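Local atomic coordinates of histone-lysine N-methyltransferase SETMAR (Homo sapiens, PDB entry 3F2K), a protein that methylates histone H3 lysines and, with its mariner-derived DNA-binding domain, acts in DNA double-strand break repair, restart of stalled replication forks and DNA integration. Residues A[72-77]-A[88-93]; A[36-41]-A[128-133]; A[77-82]-A[165-170]. All coordinates share one frame; numbering follows the deposited sequence. Where two conformers were deposited one is given.

Interaction 1 of 3, residues A[72-77]-A[88-93]; sequences KVMVTI and SFLNPG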
loop_
_atom_site.group_PDB
_atom_site.type_symbol
_atom_site.label_atom_id
_atom_site.label_comp_id
_atom_site.label_asym_id
_atom_site.label_seq_id
_atom_site.Cartn_x
_atom_site.Cartn_y
_atom_site.Cartn_z
ATOM N N LYS A 72 -0.344 6.697 -19.667
ATOM C CA LYS A 72 -0.090 6.169 -18.320
ATOM C C LYS A 72 -1.072 5.042 -18.072
ATOM O O LYS A 72 -2.147 4.943 -18.714
ATOM C CB LYS A 72 -0.252 7.278 -17.241
ATOM C CG LYS A 72 -1.605 8.013 -17.286
ATOM C CD LYS A 72 -1.675 9.234 -16.361
ATOM C CE LYS A 72 -3.166 9.606 -16.073
ATOM N NZ LYS A 72 -4.020 9.600 -17.403
ATOM N N VAL A 73 -0.729 4.173 -17.113
ATOM C CA VAL A 73 -1.663 3.147 -16.690
ATOM C C VAL A 73 -1.562 3.133 -15.156
ATOM O O VAL A 73 -0.456 3.254 -14.606
ATOM C CB VAL A 73 -1.347 1.759 -17.350
ATOM C CG1 VAL A 73 0.130 1.311 -17.087
ATOM C CG2 VAL A 73 -2.372 0.666 -16.948
HETATM N N MSE A 74 -2.703 3.019 -14.487
HETATM C CA MSE A 74 -2.725 2.867 -13.029
HETATM C C MSE A 74 -2.582 1.432 -12.573
HETATM O O MSE A 74 -3.266 0.533 -13.045
HETATM C CB MSE A 74 -4.012 3.451 -12.449
HETATM C CG MSE A 74 -4.041 3.437 -10.954
HETATM SE SE MSE A 74 -5.709 4.306 -10.389
HETATM C CE MSE A 74 -6.663 2.736 -9.780
ATOM N N VAL A 75 -1.692 1.239 -11.608
ATOM C CA VAL A 75 -1.506 -0.076 -10.954
ATOM C C VAL A 75 -1.893 0.076 -9.479
ATOM O O VAL A 75 -1.769 1.176 -8.875
ATOM C CB VAL A 75 -0.053 -0.631 -11.152
ATOM C CG1 VAL A 75 1.009 0.257 -10.425
ATOM C CG2 VAL A 75 0.066 -2.141 -10.709
ATOM N N THR A 76 -2.388 -1.010 -8.908
ATOM C CA THR A 76 -2.680 -1.135 -7.494
ATOM C C THR A 76 -1.930 -2.440 -7.117
ATOM O O THR A 76 -1.987 -3.466 -7.824
ATOM C CB THR A 76 -4.203 -1.203 -7.208
ATOM O OG1 THR A 76 -4.862 -0.079 -7.841
ATOM C CG2 THR A 76 -4.452 -1.178 -5.684
ATOM N N ILE A 77 -1.151 -2.339 -6.064
ATOM C CA ILE A 77 -0.414 -3.476 -5.518
ATOM C C ILE A 77 -0.799 -3.681 -4.056
ATOM O O ILE A 77 -0.909 -2.727 -3.254
ATOM C CB ILE A 77 1.130 -3.318 -5.680
ATOM C CG1 ILE A 77 1.849 -4.618 -5.217
ATOM C CG2 ILE A 77 1.632 -2.092 -4.961
ATOM C CD1 ILE A 77 3.372 -4.621 -5.413
ATOM N N SER A 88 -2.962 -5.260 -9.953
ATOM C CA SER A 88 -3.943 -5.217 -11.062
ATOM C C SER A 88 -3.730 -3.888 -11.765
ATOM O O SER A 88 -3.232 -2.918 -11.151
ATOM C CB SER A 88 -5.397 -5.335 -10.563
ATOM O OG SER A 88 -5.778 -4.288 -9.688
ATOM N N PHE A 89 -4.084 -3.859 -13.034
ATOM C CA PHE A 89 -3.951 -2.621 -13.821
ATOM C C PHE A 89 -5.357 -2.210 -14.226
ATOM O O PHE A 89 -6.185 -3.074 -14.486
ATOM C CB PHE A 89 -3.094 -2.893 -15.052
ATOM C CG PHE A 89 -1.693 -3.255 -14.700
ATOM C CD1 PHE A 89 -0.729 -2.267 -14.572
ATOM C CD2 PHE A 89 -1.339 -4.570 -14.459
ATOM C CE1 PHE A 89 0.592 -2.598 -14.215
ATOM C CE2 PHE A 89 -0.006 -4.890 -14.108
ATOM C CZ PHE A 89 0.924 -3.908 -13.983
ATOM N N LEU A 90 -5.621 -0.912 -14.163
ATOM C CA LEU A 90 -6.915 -0.352 -14.538
ATOM C C LEU A 90 -7.005 -0.386 -16.057
ATOM O O LEU A 90 -6.134 0.190 -16.756
ATOM C CB LEU A 90 -6.999 1.076 -14.013
ATOM C CG LEU A 90 -8.276 1.917 -14.103
ATOM C CD1 LEU A 90 -9.294 1.367 -13.121
ATOM C CD2 LEU A 90 -7.860 3.351 -13.805
ATOM N N ASN A 91 -8.025 -1.103 -16.527
ATOM C CA ASN A 91 -8.284 -1.446 -17.938
ATOM C C ASN A 91 -9.362 -0.573 -18.579
ATOM O O ASN A 91 -10.221 0.015 -17.890
ATOM C CB ASN A 91 -8.748 -2.908 -18.080
ATOM C CG ASN A 91 -7.745 -3.907 -17.549
ATOM O OD1 ASN A 91 -8.119 -4.819 -16.816
ATOM N ND2 ASN A 91 -6.476 -3.742 -17.907
ATOM N N PRO A 92 -9.331 -0.475 -19.913
ATOM C CA PRO A 92 -10.436 0.278 -20.579
ATOM C C PRO A 92 -11.809 -0.185 -20.088
ATOM O O PRO A 92 -12.024 -1.391 -19.888
ATOM C CB PRO A 92 -10.272 -0.074 -22.078
ATOM C CG PRO A 92 -9.061 -1.022 -22.175
ATOM C CD PRO A 92 -8.311 -0.959 -20.853
ATOM N N GLY A 93 -12.723 0.759 -19.888
ATOM C CA GLY A 93 -14.083 0.455 -19.434
ATOM C C GLY A 93 -14.277 0.638 -17.944
ATOM O O GLY A 93 -15.357 1.057 -17.496
HETATM O O HOH W 1 -5.085 2.879 -16.298
HETATM O O HOH W 2 -5.276 -0.533 -10.458
#
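Thr76 and Ser88 form an antiparallel hydrogen-bonded pair: Ser88 N donates to Thr76 O at 2.9 Å, and Thr76 N returns a bond to Ser88 O at 3.1 Å. Two residues further from the hairpin turn, Leu90 N donates to Met74 O at 3.0 Å with an N-H...O angle of 166°, the straightest of the three bonds. Between these rungs Val75 and Phe89 make a non-hydrogen-bonded pair with CA atoms 4.5 Å apart, and CA-H...O contacts from both residues help close the strands. Water extends the ladder where the strands diverge, accepting from Met74 N and donating to Leu90 O; a second water joins Thr76 OG1 to Ser88 O. The Ser88 hydroxyl is hydrogen-bonded to Glu104 OE1.

On the Val75 side of the sheet the packing is aliphatic on aromatic. Val75 CG2, anti to its own backbone N, sits over one face of the Phe89 ring, 3.9 Å from the centroid and 25° off the normal, a CH-pi contact shifted toward CE1. The two side chains run side by side, and Val73 CG2 adds a touch on Phe89 CB at 4.1 Å. Gln184 and Glu188 of helix 184-196 also contact this ring. With only a methyl group at Phe89, as in an alanine, Val75 CG2 is likely to lose the ring face it lies on, and a gap would probably open toward Gln184 and Glu188. The other side carries Met74, a selenomethionine, whose CB and SE each lie 4.1 Å from Leu90 CD2, with Ile96 touching both residues. Antiparallel strands 72-80 and 83-89, joined by a short turn, form a beta hairpin at the edge of the RNase H-like sheet of the transposase domain.

Interaction 2 of 3, residues A[36-41]-A[128-133]; sequences TCDEKW and LHDNAR. With MG (magnesium ion), chain D.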
loop_
_atom_site.group_PDB
_atom_site.type_symbol
_atom_site.label_atom_id
_atom_site.label_comp_id
_atom_site.label_asym_id
_atom_site.label_seq_id
_atom_site.Cartn_x
_atom_site.Cartn_y
_atom_site.Cartn_z
ATOM N N THR A 36 -1.170 -4.212 2.952
ATOM C CA THR A 36 -1.126 -2.836 2.593
ATOM C C THR A 36 -1.157 -2.621 1.084
ATOM O O THR A 36 -0.725 -3.510 0.269
ATOM C CB THR A 36 0.139 -2.158 3.264
ATOM O OG1 THR A 36 -0.030 -0.732 3.317
ATOM C CG2 THR A 36 1.461 -2.548 2.598
ATOM N N CYS A 37 -1.537 -1.411 0.682
ATOM C CA CYS A 37 -1.679 -1.161 -0.750
ATOM C C CYS A 37 -1.557 0.298 -1.045
ATOM O O CYS A 37 -1.559 1.109 -0.119
ATOM C CB CYS A 37 -3.052 -1.638 -1.213
ATOM S SG CYS A 37 -4.416 -0.653 -0.609
ATOM N N ASP A 38 -1.493 0.591 -2.344
ATOM C CA ASP A 38 -1.583 1.934 -2.866
ATOM C C ASP A 38 -1.722 1.838 -4.375
ATOM O O ASP A 38 -1.357 0.828 -5.031
ATOM C CB ASP A 38 -0.342 2.808 -2.489
ATOM C CG ASP A 38 -0.650 4.332 -2.554
ATOM O OD1 ASP A 38 -1.857 4.683 -2.517
ATOM O OD2 ASP A 38 0.309 5.112 -2.624
ATOM N N GLU A 39 -2.164 2.950 -4.907
ATOM C CA GLU A 39 -2.348 3.143 -6.358
ATOM C C GLU A 39 -1.178 4.007 -6.845
ATOM O O GLU A 39 -0.693 4.936 -6.148
ATOM C CB GLU A 39 -3.700 3.840 -6.610
ATOM C CG GLU A 39 -4.988 2.962 -6.390
ATOM C CD GLU A 39 -5.484 2.963 -4.915
ATOM O OE1 GLU A 39 -4.851 3.593 -4.058
ATOM O OE2 GLU A 39 -6.552 2.365 -4.670
ATOM N N LYS A 40 -0.728 3.711 -8.056
ATOM C CA LYS A 40 0.216 4.613 -8.737
ATOM C C LYS A 40 -0.041 4.663 -10.257
ATOM O O LYS A 40 -0.265 3.655 -10.897
ATOM C CB LYS A 40 1.666 4.146 -8.465
ATOM C CG LYS A 40 2.745 4.743 -9.346
ATOM C CD LYS A 40 4.111 4.324 -8.876
ATOM C CE LYS A 40 5.179 4.837 -9.835
ATOM N NZ LYS A 40 5.313 6.253 -9.434
ATOM N N TRP A 41 0.003 5.864 -10.818
ATOM C CA TRP A 41 0.125 5.988 -12.284
ATOM C C TRP A 41 1.557 5.746 -12.807
ATOM O O TRP A 41 2.524 6.473 -12.449
ATOM C CB TRP A 41 -0.406 7.377 -12.741
ATOM C CG TRP A 41 -1.881 7.528 -12.547
ATOM C CD1 TRP A 41 -2.507 8.126 -11.503
ATOM C CD2 TRP A 41 -2.921 7.000 -13.395
ATOM N NE1 TRP A 41 -3.867 8.023 -11.650
ATOM C CE2 TRP A 41 -4.148 7.349 -12.809
ATOM C CE3 TRP A 41 -2.926 6.290 -14.601
ATOM C CZ2 TRP A 41 -5.395 6.999 -13.393
ATOM C CZ3 TRP A 41 -4.146 5.939 -15.183
ATOM C CH2 TRP A 41 -5.365 6.275 -14.569
ATOM N N LEU A 128 -3.839 -1.561 5.757
ATOM C CA LEU A 128 -3.282 -0.191 5.845
ATOM C C LEU A 128 -3.351 0.391 4.445
ATOM O O LEU A 128 -2.678 -0.051 3.526
ATOM C CB LEU A 128 -1.804 -0.316 6.234
ATOM C CG LEU A 128 -0.951 0.969 6.379
ATOM C CD1 LEU A 128 -1.684 2.094 6.902
ATOM C CD2 LEU A 128 0.412 0.520 7.145
ATOM N N HIS A 129 -4.196 1.402 4.308
ATOM C CA HIS A 129 -4.362 2.066 3.055
ATOM C C HIS A 129 -4.730 3.543 3.320
ATOM O O HIS A 129 -5.164 3.904 4.406
ATOM C CB HIS A 129 -5.380 1.330 2.107
ATOM C CG HIS A 129 -6.829 1.312 2.511
ATOM N ND1 HIS A 129 -7.344 1.656 3.752
ATOM C CD2 HIS A 129 -7.900 0.877 1.789
ATOM C CE1 HIS A 129 -8.656 1.465 3.753
ATOM N NE2 HIS A 129 -9.014 1.012 2.571
ATOM N N ASP A 130 -4.555 4.361 2.302
ATOM C CA ASP A 130 -4.736 5.805 2.481
ATOM C C ASP A 130 -6.209 6.188 2.324
ATOM O O ASP A 130 -7.077 5.315 2.129
ATOM C CB ASP A 130 -3.736 6.614 1.610
ATOM C CG ASP A 130 -3.985 6.497 0.114
ATOM O OD1 ASP A 130 -5.125 6.194 -0.326
ATOM O OD2 ASP A 130 -3.018 6.773 -0.667
ATOM N N ASN A 131 -6.510 7.468 2.484
ATOM C CA ASN A 131 -7.910 7.875 2.491
ATOM C C ASN A 131 -8.494 8.267 1.140
ATOM O O ASN A 131 -9.453 9.063 1.093
ATOM C CB ASN A 131 -8.058 8.999 3.500
ATOM C CG ASN A 131 -7.517 10.330 2.975
ATOM O OD1 ASN A 131 -6.954 10.426 1.857
ATOM N ND2 ASN A 131 -7.743 11.378 3.745
ATOM N N ALA A 132 -7.933 7.760 0.049
ATOM C CA ALA A 132 -8.518 7.939 -1.291
ATOM C C ALA A 132 -10.031 7.645 -1.204
ATOM O O ALA A 132 -10.446 6.765 -0.436
ATOM C CB ALA A 132 -7.855 7.066 -2.340
ATOM N N ARG A 133 -10.864 8.370 -1.948
ATOM C CA ARG A 133 -12.318 8.241 -1.712
ATOM C C ARG A 133 -12.873 6.790 -1.799
ATOM O O ARG A 133 -13.637 6.392 -0.914
ATOM C CB ARG A 133 -13.110 9.169 -2.625
ATOM C CG ARG A 133 -12.710 10.637 -2.354
ATOM C CD ARG A 133 -13.680 11.557 -3.053
ATOM N NE ARG A 133 -15.045 11.252 -2.616
ATOM C CZ ARG A 133 -16.093 12.041 -2.850
ATOM N NH1 ARG A 133 -15.893 13.196 -3.507
ATOM N NH2 ARG A 133 -17.319 11.675 -2.430
HETATM MG MG MG D . -2.644 6.730 -2.628
HETATM O O HOH W 3 -3.302 3.465 -0.291
HETATM O O HOH W 4 -0.626 7.467 -2.134
HETATM O O HOH W 5 -4.638 5.980 -2.983
HETATM O O HOH W 6 -2.303 6.653 -4.635
HETATM O O HOH W 7 -3.451 8.724 -2.804
#
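Asp38 OD1 and Asp130 OD2 share one magnesium ion, at 2.2 and 2.0 Å respectively, and this brings the two oxygens to 3.0 Å of each other without a hydrogen bond. Each carboxylate is monodentate, and their planes stand 89° apart. Four waters complete an octahedron, one opposite each carboxylate oxygen and two opposite one another. Three of them are steered by protein oxygens: one donates to Asp38 OD2, one to Glu39 O, and one to both Glu39 OE1 and Asp130 OD1.

This is the metal site of the RNase H-like DDE transposase fold, with one aspartate on the first strand, 34-43, and the other just past the parallel strand 126-128. Asn165, which donates to Asp38 OD2, is probably the asparagine that replaces the third acidic residue of the mariner triad, as its spacing from Asp130 suggests.

A second shell fixes the carboxylates. Asp130 OD1 accepts from Ala132 N at 3.2 Å, from above the carboxylate plane, an Asx turn. A water donates to Cys37 O and Asp38 OD1 and accepts from Asp130 N. Further back, Thr36 OG1, anti to the backbone N (chi1 -160°), donates to Leu128 O at 2.7 Å, tilted 32° from the carbonyl plane. Cys37 N reaches the same oxygen only weakly.

Interaction 3 of 3, residues A[77-82]-A[165-170]; sequences IWWSAA and NYHVFK
Helix 163-176 lies against one face of the central sheet, and its contact with strand 72-80 is a buried junction, with no hydrogen bond across it, between Ile77 and Trp79 on the strand and His167, Val168 and Phe169 on the helix. The axes of strand 77-80 and helix 165-170 approach to 11.0 Å with their N-to-C directions 119° apart, a separation bridged by side chains alone.

Val168 lies at the middle of the contact, and its two methyls go to different partners. CG2 stands 3.3 Å above the plane of the Trp79 indole, displaced toward the rim, with Trp79 CE2 and CZ2 both 3.5 Å from Val168 CG2. CG1 meets Ile77 CD1 at 4.0 Å. The isoleucine reaches this far because its chain is fully extended, chi1 -174° and chi2 176°, which carries CD1 out toward the helix. Its other branch, CG2, touches Phe169 CE1 at 3.9 Å, the two side chains sliding past each other in opposite directions. At the far end of the indole, Trp79 CH2 comes within 4.3 Å of His167 CD2.

Two ring nitrogens find partners outside the two segments: Trp79 NE1 bonds to Thr164 OG1 and His167 NE2 to Phe202 O. Within the helix, a wider pi-type turn spans residues 165-169. Asn165 ND2 lies in plane at the edge of the Phe169 ring; the Phe169 side chain is about 4 Å from that of Asp38. Such a helix laid across the sheet beside the metal-binding strand is a feature of the RNase H-like fold of mariner transposases.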
loop_
_atom_site.group_PDB
_atom_site.type_symbol
_atom_site.label_atom_id
_atom_site.label_comp_id
_atom_site.label_asym_id
_atom_site.label_seq_id
_atom_site.Cartn_x
_atom_site.Cartn_y
_atom_site.Cartn_z
ATOM N N ILE A 77 -1.151 -2.339 -6.064
ATOM C CA ILE A 77 -0.414 -3.476 -5.518
ATOM C C ILE A 77 -0.799 -3.681 -4.056
ATOM O O ILE A 77 -0.909 -2.727 -3.254
ATOM C CB ILE A 77 1.130 -3.318 -5.680
ATOM C CG1 ILE A 77 1.849 -4.618 -5.217
ATOM C CG2 ILE A 77 1.632 -2.092 -4.961
ATOM C CD1 ILE A 77 3.372 -4.621 -5.413
ATOM N N TRP A 78 -0.987 -4.944 -3.709
ATOM C CA TRP A 78 -1.351 -5.368 -2.415
ATOM C C TRP A 78 -0.297 -6.360 -1.921
ATOM O O TRP A 78 0.018 -7.335 -2.595
ATOM C CB TRP A 78 -2.705 -6.144 -2.472
ATOM C CG TRP A 78 -3.863 -5.384 -3.139
ATOM C CD1 TRP A 78 -4.065 -5.183 -4.482
ATOM C CD2 TRP A 78 -4.929 -4.786 -2.480
ATOM N NE1 TRP A 78 -5.212 -4.509 -4.697
ATOM C CE2 TRP A 78 -5.762 -4.223 -3.470
ATOM C CE3 TRP A 78 -5.272 -4.640 -1.113
ATOM C CZ2 TRP A 78 -6.901 -3.508 -3.157
ATOM C CZ3 TRP A 78 -6.381 -3.932 -0.805
ATOM C CH2 TRP A 78 -7.219 -3.406 -1.823
ATOM N N TRP A 79 0.110 -6.199 -0.670
ATOM C CA TRP A 79 1.198 -7.038 -0.122
ATOM C C TRP A 79 1.289 -7.010 1.405
ATOM O O TRP A 79 0.737 -6.128 2.086
ATOM C CB TRP A 79 2.532 -6.591 -0.736
ATOM C CG TRP A 79 2.814 -5.147 -0.534
ATOM C CD1 TRP A 79 2.272 -4.080 -1.203
ATOM C CD2 TRP A 79 3.775 -4.615 0.387
ATOM N NE1 TRP A 79 2.862 -2.903 -0.775
ATOM C CE2 TRP A 79 3.798 -3.204 0.196
ATOM C CE3 TRP A 79 4.650 -5.206 1.306
ATOM C CZ2 TRP A 79 4.629 -2.335 0.971
ATOM C CZ3 TRP A 79 5.528 -4.368 2.070
ATOM C CH2 TRP A 79 5.478 -2.922 1.899
ATOM N N SER A 80 2.000 -8.000 1.958
ATOM C CA SER A 80 2.301 -8.018 3.378
ATOM C C SER A 80 3.824 -8.295 3.575
ATOM O O SER A 80 4.575 -8.518 2.593
ATOM C CB SER A 80 1.508 -9.132 4.014
ATOM O OG SER A 80 1.995 -10.338 3.447
ATOM N N ALA A 81 4.231 -8.386 4.831
ATOM C CA ALA A 81 5.624 -8.709 5.130
ATOM C C ALA A 81 5.994 -10.078 4.546
ATOM O O ALA A 81 7.186 -10.328 4.293
ATOM C CB ALA A 81 5.885 -8.715 6.653
ATOM N N ALA A 82 5.001 -10.953 4.339
ATOM C CA ALA A 82 5.299 -12.264 3.830
ATOM C C ALA A 82 5.564 -12.271 2.331
ATOM O O ALA A 82 6.152 -13.243 1.825
ATOM C CB ALA A 82 4.194 -13.287 4.211
ATOM N N ASN A 165 3.989 3.218 -0.785
ATOM C CA ASN A 165 4.551 4.428 -1.365
ATOM C C ASN A 165 6.050 4.619 -0.999
ATOM O O ASN A 165 6.888 4.760 -1.906
ATOM C CB ASN A 165 3.685 5.604 -0.918
ATOM C CG ASN A 165 3.791 6.725 -1.858
ATOM O OD1 ASN A 165 4.711 7.508 -1.759
ATOM N ND2 ASN A 165 2.859 6.794 -2.798
ATOM N N TYR A 166 6.394 4.573 0.285
ATOM C CA TYR A 166 7.789 4.851 0.691
ATOM C C TYR A 166 8.793 3.712 0.372
ATOM O O TYR A 166 9.992 3.950 0.224
ATOM C CB TYR A 166 7.913 5.297 2.133
ATOM C CG TYR A 166 7.659 4.253 3.212
ATOM C CD1 TYR A 166 8.540 3.123 3.377
ATOM C CD2 TYR A 166 6.563 4.365 4.067
ATOM C CE1 TYR A 166 8.333 2.211 4.417
ATOM C CE2 TYR A 166 6.342 3.473 5.094
ATOM C CZ TYR A 166 7.196 2.380 5.236
ATOM O OH TYR A 166 6.899 1.522 6.247
ATOM N N HIS A 167 8.263 2.501 0.167
ATOM C CA HIS A 167 9.106 1.333 -0.091
ATOM C C HIS A 167 8.937 0.816 -1.517
ATOM O O HIS A 167 9.855 0.975 -2.368
ATOM C CB HIS A 167 8.798 0.189 0.914
ATOM C CG HIS A 167 9.751 -0.955 0.793
ATOM N ND1 HIS A 167 11.114 -0.780 0.978
ATOM C CD2 HIS A 167 9.555 -2.280 0.545
ATOM C CE1 HIS A 167 11.724 -1.956 0.780
ATOM N NE2 HIS A 167 10.795 -2.877 0.540
ATOM N N VAL A 168 7.801 0.188 -1.813
ATOM C CA VAL A 168 7.649 -0.429 -3.149
ATOM C C VAL A 168 7.779 0.591 -4.275
ATOM O O VAL A 168 8.550 0.399 -5.241
ATOM C CB VAL A 168 6.308 -1.306 -3.263
ATOM C CG1 VAL A 168 6.203 -1.932 -4.635
ATOM C CG2 VAL A 168 6.263 -2.400 -2.138
ATOM N N PHE A 169 7.057 1.721 -4.154
ATOM C CA PHE A 169 7.064 2.692 -5.223
ATOM C C PHE A 169 8.411 3.394 -5.412
ATOM O O PHE A 169 8.760 3.748 -6.516
ATOM C CB PHE A 169 5.881 3.711 -5.086
ATOM C CG PHE A 169 4.480 3.072 -5.390
ATOM C CD1 PHE A 169 4.392 1.860 -6.066
ATOM C CD2 PHE A 169 3.288 3.682 -5.002
ATOM C CE1 PHE A 169 3.147 1.254 -6.319
ATOM C CE2 PHE A 169 2.010 3.062 -5.285
ATOM C CZ PHE A 169 1.974 1.868 -5.920
ATOM N N LYS A 170 9.125 3.602 -4.319
ATOM C CA LYS A 170 10.458 4.173 -4.379
ATOM C C LYS A 170 11.374 3.303 -5.237
ATOM O O LYS A 170 12.004 3.787 -6.209
ATOM C CB LYS A 170 10.998 4.319 -2.963
ATOM C CG LYS A 170 12.496 4.588 -2.856
ATOM C CD LYS A 170 12.958 4.635 -1.425
ATOM C CE LYS A 170 12.716 3.343 -0.633
ATOM N NZ LYS A 170 12.865 3.614 0.895
#

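In the fold
All three contacts are built on the same mixed sheet, in which strand 72-80 lies between 83-89 and 34-43. Interaction 1 sits at its edge, about 15 Å from the chain centre and only partly buried, and relies on backbone bonds and a CH-pi contact. Interactions 2 and 3 are buried near the middle, interaction 2 dominated by a metal and its waters, interaction 3 by packing without a hydrogen bond across it. Interactions 1 and 3 share Ile77, while strand 34-43 joins them to interaction 2 through probable hydrogen bonds Val75 O to Lys40 N and Thr36 N to Trp79 O. Phe169 of interaction 3 also packs on Lys40, beside the metal site.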